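Local coordinates for penicillin-binding protein 1A (Mycobacterium tuberculosis, PDB 5CXW) that builds cross-linked peptidoglycan for the cell wall, represented here by its penicillin-sensitive transpeptidase domain with opened penicillin V bound, at residues 145-150 and 289-294; 209-214 and 316-321; 293-298 and 302-307. All coordinates share one frame; numbering follows the deposited sequence.

Contact 1: 145-150 and 289-294; sequences EALKMS and AAKTGT. With 35P ((2R,4S)-5,5-dimethyl-2-{(1R)-2-oxo-1-[(phenoxyacetyl)amino]ethyl}-1,3-thiazolidine-4-carboxylic acid), chain C.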
# COMPACT_ATOMS: atom_id res chain seq x y z
N GLU A 145 -15.94 -7.10 -8.99
CA GLU A 145 -15.53 -8.46 -9.30
C GLU A 145 -14.18 -8.46 -9.99
O GLU A 145 -13.32 -9.28 -9.67
CB GLU A 145 -16.62 -9.16 -10.11
CG GLU A 145 -16.30 -10.58 -10.56
CD GLU A 145 -16.55 -11.66 -9.54
OE1 GLU A 145 -16.26 -12.83 -9.87
OE2 GLU A 145 -17.06 -11.36 -8.45
N ALA A 146 -13.96 -7.53 -10.93
CA ALA A 146 -12.68 -7.47 -11.63
C ALA A 146 -11.55 -7.05 -10.70
O ALA A 146 -10.43 -7.42 -10.95
CB ALA A 146 -12.75 -6.53 -12.84
N LEU A 147 -11.85 -6.32 -9.62
CA LEU A 147 -10.79 -5.96 -8.68
C LEU A 147 -10.37 -7.23 -7.89
O LEU A 147 -9.17 -7.51 -7.71
CB LEU A 147 -11.22 -4.88 -7.69
CG LEU A 147 -10.11 -4.37 -6.75
CD1 LEU A 147 -9.06 -3.49 -7.49
CD2 LEU A 147 -10.75 -3.59 -5.63
N LYS A 148 -11.37 -7.94 -7.40
CA LYS A 148 -11.12 -9.19 -6.64
C LYS A 148 -10.32 -10.17 -7.50
O LYS A 148 -9.33 -10.74 -7.05
CB LYS A 148 -12.44 -9.78 -6.16
CG LYS A 148 -12.29 -11.09 -5.40
CD LYS A 148 -13.63 -11.64 -4.93
CE LYS A 148 -14.57 -12.06 -6.02
NZ LYS A 148 -15.95 -12.32 -5.44
N MET A 149 -10.75 -10.38 -8.75
CA MET A 149 -10.05 -11.34 -9.62
C MET A 149 -8.76 -10.78 -10.19
O MET A 149 -7.96 -11.51 -10.80
CB MET A 149 -10.98 -11.76 -10.77
CG MET A 149 -12.14 -12.59 -10.29
SD MET A 149 -13.27 -12.93 -11.69
CE MET A 149 -12.20 -14.01 -12.62
N SER A 150 -8.57 -9.49 -10.00
CA SER A 150 -7.43 -8.71 -10.44
C SER A 150 -7.21 -8.82 -11.95
O SER A 150 -6.18 -9.27 -12.43
CB SER A 150 -6.18 -9.03 -9.64
OG SER A 150 -5.35 -7.86 -9.68
N ALA A 289 -9.87 -5.18 4.42
CA ALA A 289 -9.99 -4.74 3.05
C ALA A 289 -8.59 -4.78 2.50
O ALA A 289 -7.68 -4.15 3.08
CB ALA A 289 -10.55 -3.30 3.03
N ALA A 290 -8.34 -5.49 1.41
CA ALA A 290 -6.99 -5.74 0.95
C ALA A 290 -6.86 -5.84 -0.54
O ALA A 290 -7.90 -6.03 -1.26
CB ALA A 290 -6.47 -7.01 1.64
N LYS A 291 -5.64 -5.75 -1.03
CA LYS A 291 -5.37 -5.94 -2.46
C LYS A 291 -3.94 -6.46 -2.63
O LYS A 291 -3.02 -5.89 -2.10
CB LYS A 291 -5.59 -4.66 -3.27
CG LYS A 291 -5.42 -4.88 -4.77
CD LYS A 291 -6.56 -5.68 -5.41
CE LYS A 291 -6.25 -6.05 -6.87
NZ LYS A 291 -5.30 -7.16 -6.97
N THR A 292 -3.82 -7.53 -3.41
CA THR A 292 -2.54 -8.09 -3.75
C THR A 292 -1.97 -7.43 -5.02
O THR A 292 -2.72 -6.83 -5.84
CB THR A 292 -2.65 -9.58 -4.07
OG1 THR A 292 -3.70 -9.77 -5.01
CG2 THR A 292 -2.86 -10.40 -2.77
N GLY A 293 -0.68 -7.60 -5.22
CA GLY A 293 -0.04 -7.25 -6.49
C GLY A 293 1.11 -8.18 -6.81
O GLY A 293 1.77 -8.62 -5.90
N THR A 294 1.35 -8.43 -8.10
CA THR A 294 2.49 -9.24 -8.52
C THR A 294 2.97 -8.65 -9.86
O THR A 294 2.20 -8.54 -10.79
CB THR A 294 2.10 -10.69 -8.77
OG1 THR A 294 1.41 -11.28 -7.65
CG2 THR A 294 3.37 -11.49 -9.03
C24 35P C . 2.81 -11.28 -16.56
C23 35P C . 3.88 -12.07 -16.98
C22 35P C . 4.74 -12.60 -16.06
C21 35P C . 4.57 -12.39 -14.70
C20 35P C . 3.51 -11.62 -14.26
C19 35P C . 2.61 -11.06 -15.20
O1 35P C . 1.53 -10.30 -14.84
C2 35P C . 1.14 -10.27 -13.47
C3 35P C . -0.21 -9.63 -13.36
O18 35P C . -0.99 -9.68 -14.30
N4 35P C . -0.46 -9.07 -12.19
C5 35P C . -1.75 -8.46 -11.89
C6 35P C . -1.53 -7.46 -10.83
O17 35P C . -0.55 -7.43 -10.06
C8 35P C . -2.85 -9.48 -11.37
N7 35P C . -2.74 -9.32 -9.95
S11 35P C . -2.65 -11.16 -11.65
C10 35P C . -2.32 -11.65 -10.02
C12 35P C . -1.15 -12.63 -9.98
C15 35P C . -3.49 -12.33 -9.35
C9 35P C . -1.94 -10.34 -9.33
C13 35P C . -2.06 -10.22 -7.84
O14 35P C . -3.12 -9.68 -7.40
O16 35P C . -1.10 -10.62 -7.15
O HOH W 1 -7.03 -9.16 -5.92

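Contact 2: 209-214 and 316-321; sequences TRVIDM and STAVWV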
# COMPACT_ATOMS: atom_id res chain seq x y z
N THR A 209 6.73 3.50 -6.50
CA THR A 209 6.09 4.02 -5.33
C THR A 209 6.77 3.36 -4.11
O THR A 209 7.36 2.28 -4.22
CB THR A 209 4.61 3.58 -5.37
OG1 THR A 209 4.02 4.16 -6.53
CG2 THR A 209 3.75 4.00 -4.15
N ARG A 210 6.69 3.99 -2.95
CA ARG A 210 7.32 3.37 -1.75
C ARG A 210 6.25 2.59 -0.97
O ARG A 210 5.06 2.91 -1.00
CB ARG A 210 7.88 4.44 -0.84
CG ARG A 210 8.88 5.39 -1.49
CD ARG A 210 9.29 6.54 -0.55
NE ARG A 210 8.16 7.47 -0.40
CZ ARG A 210 8.09 8.47 0.47
NH1 ARG A 210 9.10 8.77 1.26
NH2 ARG A 210 7.00 9.26 0.46
N VAL A 211 6.73 1.62 -0.20
CA VAL A 211 5.87 0.84 0.67
C VAL A 211 5.16 1.79 1.65
O VAL A 211 3.96 1.64 1.91
CB VAL A 211 6.71 -0.21 1.43
CG1 VAL A 211 5.90 -0.96 2.48
CG2 VAL A 211 7.32 -1.25 0.49
N ILE A 212 5.89 2.79 2.20
CA ILE A 212 5.21 3.74 3.08
C ILE A 212 4.09 4.51 2.40
O ILE A 212 3.05 4.72 3.03
CB ILE A 212 6.19 4.70 3.83
CG1 ILE A 212 5.43 5.61 4.81
CG2 ILE A 212 7.08 5.51 2.87
CD1 ILE A 212 6.34 6.05 5.97
N ASP A 213 4.25 4.87 1.13
CA ASP A 213 3.21 5.57 0.37
C ASP A 213 1.97 4.69 0.27
O ASP A 213 0.87 5.15 0.44
CB ASP A 213 3.66 5.87 -1.08
CG ASP A 213 4.76 6.94 -1.16
OD1 ASP A 213 4.57 8.02 -0.56
OD2 ASP A 213 5.75 6.73 -1.90
N MET A 214 2.16 3.41 -0.01
CA MET A 214 1.01 2.50 -0.17
C MET A 214 0.24 2.33 1.18
O MET A 214 -0.98 2.39 1.21
CB MET A 214 1.44 1.13 -0.71
CG MET A 214 1.92 1.17 -2.15
SD MET A 214 0.66 1.72 -3.32
CE MET A 214 -0.39 0.29 -3.33
N SER A 316 -3.50 0.19 8.79
CA SER A 316 -3.24 -0.06 7.37
C SER A 316 -1.84 -0.53 7.19
O SER A 316 -0.89 0.16 7.60
CB SER A 316 -3.43 1.23 6.55
OG SER A 316 -3.06 0.97 5.18
N THR A 317 -1.68 -1.71 6.60
CA THR A 317 -0.36 -2.32 6.47
C THR A 317 -0.07 -2.68 4.99
O THR A 317 -0.89 -3.32 4.31
CB THR A 317 -0.21 -3.57 7.35
OG1 THR A 317 -0.41 -3.21 8.74
CG2 THR A 317 1.20 -4.19 7.20
N ALA A 318 1.10 -2.24 4.52
CA ALA A 318 1.61 -2.59 3.23
C ALA A 318 2.83 -3.51 3.39
O ALA A 318 3.71 -3.27 4.20
CB ALA A 318 2.05 -1.33 2.48
N VAL A 319 2.88 -4.55 2.56
CA VAL A 319 4.00 -5.48 2.53
C VAL A 319 4.43 -5.68 1.10
O VAL A 319 3.62 -6.00 0.22
CB VAL A 319 3.63 -6.86 3.06
CG1 VAL A 319 4.82 -7.81 3.02
CG2 VAL A 319 3.03 -6.76 4.51
N TRP A 320 5.75 -5.59 0.93
CA TRP A 320 6.46 -5.91 -0.32
C TRP A 320 7.47 -7.01 -0.03
O TRP A 320 8.09 -7.03 1.02
CB TRP A 320 7.16 -4.67 -0.84
CG TRP A 320 8.20 -4.92 -1.93
CD1 TRP A 320 7.96 -4.96 -3.28
CD2 TRP A 320 9.60 -5.14 -1.76
NE1 TRP A 320 9.14 -5.17 -3.96
CE2 TRP A 320 10.16 -5.31 -3.05
CE3 TRP A 320 10.46 -5.19 -0.66
CZ2 TRP A 320 11.54 -5.48 -3.25
CZ3 TRP A 320 11.80 -5.40 -0.86
CH2 TRP A 320 12.34 -5.54 -2.16
N VAL A 321 7.56 -7.95 -0.97
CA VAL A 321 8.64 -8.90 -1.03
C VAL A 321 9.29 -8.81 -2.41
O VAL A 321 8.61 -8.72 -3.45
CB VAL A 321 8.15 -10.33 -0.74
CG1 VAL A 321 9.30 -11.33 -0.87
CG2 VAL A 321 7.51 -10.43 0.63

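Contact 3: 293-298 and 302-307; sequences GTTQFG and ANKDAW. With 35P ((2R,4S)-5,5-dimethyl-2-{(1R)-2-oxo-1-[(phenoxyacetyl)amino]ethyl}-1,3-thiazolidine-4-carboxylic acid), chain C; PEG (di(hydroxyethyl)ether), chain D.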
# COMPACT_ATOMS: atom_id res chain seq x y z
N GLY A 293 -0.68 -7.60 -5.22
CA GLY A 293 -0.04 -7.25 -6.49
C GLY A 293 1.11 -8.18 -6.81
O GLY A 293 1.77 -8.62 -5.90
N THR A 294 1.35 -8.43 -8.10
CA THR A 294 2.49 -9.24 -8.52
C THR A 294 2.97 -8.65 -9.86
O THR A 294 2.20 -8.54 -10.79
CB THR A 294 2.10 -10.69 -8.77
OG1 THR A 294 1.41 -11.28 -7.65
CG2 THR A 294 3.37 -11.49 -9.03
N THR A 295 4.22 -8.18 -9.88
CA THR A 295 4.82 -7.63 -11.12
C THR A 295 5.57 -8.69 -11.92
O THR A 295 6.06 -9.70 -11.39
CB THR A 295 5.74 -6.45 -10.83
OG1 THR A 295 6.86 -6.89 -10.13
CG2 THR A 295 5.08 -5.41 -9.96
N GLN A 296 5.66 -8.42 -13.21
CA GLN A 296 6.41 -9.26 -14.13
C GLN A 296 7.89 -8.95 -14.10
O GLN A 296 8.31 -7.79 -14.09
CB GLN A 296 5.89 -9.00 -15.57
CG GLN A 296 6.65 -9.70 -16.67
CD GLN A 296 5.96 -9.46 -18.01
OE1 GLN A 296 5.32 -8.41 -18.23
NE2 GLN A 296 6.14 -10.42 -18.94
N PHE A 297 8.69 -10.02 -14.18
CA PHE A 297 10.09 -9.90 -14.36
C PHE A 297 10.40 -9.77 -15.86
O PHE A 297 10.14 -10.70 -16.64
CB PHE A 297 10.86 -11.10 -13.76
CG PHE A 297 12.33 -10.89 -13.88
CD1 PHE A 297 12.97 -10.05 -12.99
CD2 PHE A 297 13.03 -11.40 -14.94
CE1 PHE A 297 14.29 -9.74 -13.12
CE2 PHE A 297 14.37 -11.11 -15.08
CZ PHE A 297 15.00 -10.25 -14.19
N GLY A 298 10.92 -8.61 -16.25
CA GLY A 298 11.22 -8.38 -17.69
C GLY A 298 10.05 -8.69 -18.63
O GLY A 298 8.91 -8.23 -18.45
N ALA A 302 7.95 -15.00 -15.33
CA ALA A 302 8.21 -15.01 -13.90
C ALA A 302 7.95 -13.64 -13.24
O ALA A 302 7.68 -12.64 -13.93
CB ALA A 302 9.64 -15.47 -13.70
N ASN A 303 8.01 -13.61 -11.91
CA ASN A 303 7.56 -12.49 -11.08
C ASN A 303 8.76 -11.71 -10.57
O ASN A 303 9.83 -12.29 -10.46
CB ASN A 303 6.74 -12.99 -9.88
CG ASN A 303 5.48 -13.72 -10.34
OD1 ASN A 303 5.00 -13.51 -11.47
ND2 ASN A 303 4.94 -14.55 -9.46
N LYS A 304 8.57 -10.46 -10.20
CA LYS A 304 9.63 -9.62 -9.73
C LYS A 304 9.38 -9.05 -8.36
O LYS A 304 10.24 -9.14 -7.50
CB LYS A 304 9.92 -8.48 -10.72
CG LYS A 304 11.08 -7.58 -10.28
CD LYS A 304 11.56 -6.68 -11.41
CE LYS A 304 10.54 -5.60 -11.77
NZ LYS A 304 10.42 -4.45 -10.78
N ASP A 305 8.20 -8.49 -8.15
CA ASP A 305 7.79 -7.90 -6.88
C ASP A 305 6.45 -8.48 -6.50
O ASP A 305 5.59 -8.73 -7.36
CB ASP A 305 7.58 -6.38 -6.94
CG ASP A 305 8.70 -5.63 -7.60
OD1 ASP A 305 8.68 -5.52 -8.83
OD2 ASP A 305 9.60 -5.15 -6.86
N ALA A 306 6.24 -8.69 -5.23
CA ALA A 306 5.01 -9.25 -4.72
C ALA A 306 4.52 -8.43 -3.57
O ALA A 306 5.30 -8.09 -2.69
CB ALA A 306 5.24 -10.69 -4.34
N TRP A 307 3.25 -8.07 -3.57
CA TRP A 307 2.67 -7.18 -2.61
C TRP A 307 1.37 -7.67 -1.96
O TRP A 307 0.52 -8.30 -2.63
CB TRP A 307 2.25 -5.87 -3.30
CG TRP A 307 3.34 -4.98 -3.79
CD1 TRP A 307 4.09 -5.14 -4.95
CD2 TRP A 307 3.84 -3.82 -3.13
NE1 TRP A 307 5.01 -4.08 -5.04
CE2 TRP A 307 4.83 -3.25 -3.97
CE3 TRP A 307 3.49 -3.16 -1.93
CZ2 TRP A 307 5.49 -2.09 -3.64
CZ3 TRP A 307 4.14 -1.96 -1.60
CH2 TRP A 307 5.15 -1.45 -2.45
C24 35P C . 2.81 -11.28 -16.56
C23 35P C . 3.88 -12.07 -16.98
C22 35P C . 4.74 -12.60 -16.06
C21 35P C . 4.57 -12.39 -14.70
C20 35P C . 3.51 -11.62 -14.26
C19 35P C . 2.61 -11.06 -15.20
O1 35P C . 1.53 -10.30 -14.84
C2 35P C . 1.14 -10.27 -13.47
C3 35P C . -0.21 -9.63 -13.36
O18 35P C . -0.99 -9.68 -14.30
N4 35P C . -0.46 -9.07 -12.19
C5 35P C . -1.75 -8.46 -11.89
C6 35P C . -1.53 -7.46 -10.83
O17 35P C . -0.55 -7.43 -10.06
C8 35P C . -2.85 -9.48 -11.37
N7 35P C . -2.74 -9.32 -9.95
S11 35P C . -2.65 -11.16 -11.65
C10 35P C . -2.32 -11.65 -10.02
C12 35P C . -1.15 -12.63 -9.98
C15 35P C . -3.49 -12.33 -9.35
C9 35P C . -1.94 -10.34 -9.33
C13 35P C . -2.06 -10.22 -7.84
O14 35P C . -3.12 -9.68 -7.40
O16 35P C . -1.10 -10.62 -7.15
O2 PEG D . 11.51 -2.23 -12.48
C3 PEG D . 12.31 -1.09 -12.20
C4 PEG D . 11.59 -0.24 -11.20
O4 PEG D . 11.00 0.84 -11.91

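Contact 1: 145-150 and 289-294
Lys291 starts extended, CG opposite its backbone N (chi1 -176°), and bends only at chi2 and chi4, while Ser150 turns OG beside its own carbonyl carbon (chi1 -153°); the two ends meet in the cleft between helix and strand. There Lys291 NZ donates to Ser150 OG at 2.8 Å. The same nitrogen also bonds to Thr292 O at 2.8 Å and to a water that donates to Lys148 O, a threefold grip that fixes the ammonium group. Lysine suits the place because its apolar CD and CE run past Leu147, CE 3.9 Å from Leu147 CD1, while its ammonium end has three N-H donors to match those three acceptors. Ser150, at positive phi, is the C-prime residue of the Schellman motif closing helix 143-149, and from this turn its hydroxyl faces the strand. The pairing joins what are probably the SxN serine and the KTG lysine of the penicillin-binding proteins and serine beta-lactamases, and Ser150 OG is also bonded to Lys100, consistent with the SxxK lysine. The drug's N7 donates to Ser150 OG at 3.0 Å, and its carboxylate is held by two threonine hydroxyls, Thr292 OG1 to O14 at a very short 2.5 Å and Thr294 OG1 to O16 at 2.6 Å. Thr294 N points almost straight at the drug's O17 (2.9 Å, 176°), as in an oxyanion hole; Ser97 N also bonds to the drug.

Contact 2: 209-214 and 316-321
Apolar contacts carry this meeting of helix 211-222 with strand 315-323, and Val211 makes most of them by sending its two methyls to different partners. CG1, opposite the backbone N (chi1 173°), lies 3.9 Å from Ala318 CB; CG2 reaches Trp320 CB at 3.7 Å, the two side chains crossing at about a right angle. Met214, about one turn further along the helix, adds its CB at 4.1 Å from Ala318 CB. Alanine fits between them because its single methyl lets the helix backbone come close: Val211 O stands 3.6 Å from Ala318 CB. This is a helix laid on one face of the central antiparallel sheet of the transpeptidase domain; Thr317 and Val319 point to the other face, where helix 343-356 packs. The polar bonds lie within the start of the helix. Asp213, three residues after the N-cap, can take the N-cap's backbone N-H, Arg210 N to OD2 at 3.1 Å, and pair with its guanidinium group. Arg210 NE and NH2 grip the carboxylate side-on, NE meeting OD2 from above the carboxylate plane (47° out of it) and NH2 bonding to OD1 at 2.9 Å. Trp320 NE1 bonds to Asp305 OD2, and its ring meets that of Trp307 edge-to-face.

Contact 3: 293-298 and 302-307
Strands 293-296 and 303-307 run antiparallel, at 157° between their directions, as the two arms of a beta hairpin: Gly293 and Trp307 form a hydrogen-bonded pair and Thr294 and Ala306 a non-hydrogen-bonded one, the register then slips by one residue before Gln296 in a beta bulge, where Thr295 N donates to Asp305 O and Thr295 O accepts from Lys304 N, and Phe297 N donates to Ala302 O near the turn. A residue without a side chain suits position 293, close to Trp307 and to Ser97, the probable acylated serine.

Thr295 and Asp305 make the main polar side-chain link. OG1 of Thr295 sits between its backbone N and carbonyl carbon (chi1 67°), a setting that aims it at Asp305 OD1, 2.6 Å away on the anti lone pair. Lys304 NZ forms a salt bridge with the same oxygen at 2.8 Å through its syn lone pair, so OD1 is gripped by two donors while OD2 serves Trp320; a carboxylate is well suited to such sharing. The bent lysine chain also crosses Phe297 at about a right angle, its CD 4.0 Å from Phe297 CD1.

On the ligand side, Thr294 CG2 rests against the Asn303 amide, 3.3 Å from CG, and Asn303 ND2 is held by Ile338 O. Thr294 O accepts from the drug's amide N4 at 3.1 Å, much as a further strand would pair with this edge. Gln296, extended beyond CG and tied through NE2 to Thr300 O, lies along the drug's phenyl ring. That ring also meets the second strand, where Asn303 OD1 lies 3.4 Å from its carbon C21.

All three contacts reach one five-stranded antiparallel sheet, in which strands 289-296, 303-312 and 315-323 are consecutive neighbours. Contacts 1 and 3 share Gly293 and Thr294 and both touch the drug, but contact 3 alone reaches the phenoxy ring; the centres of the two contacts are about 14 Å apart. Contact 2 lies deeper, its centre about 15 Å from each of the others; the side chain of Met214 is about 9 Å from that of Ser97, the likely nucleophile that forms the acyl-ester, and about 10 Å from the drug. It nevertheless joins contact 3 directly: Val321 N lies 2.8 Å from Ala306 O, a probable hydrogen bond, and Trp320 CD1 packs 3.5 Å from Trp307 NE1.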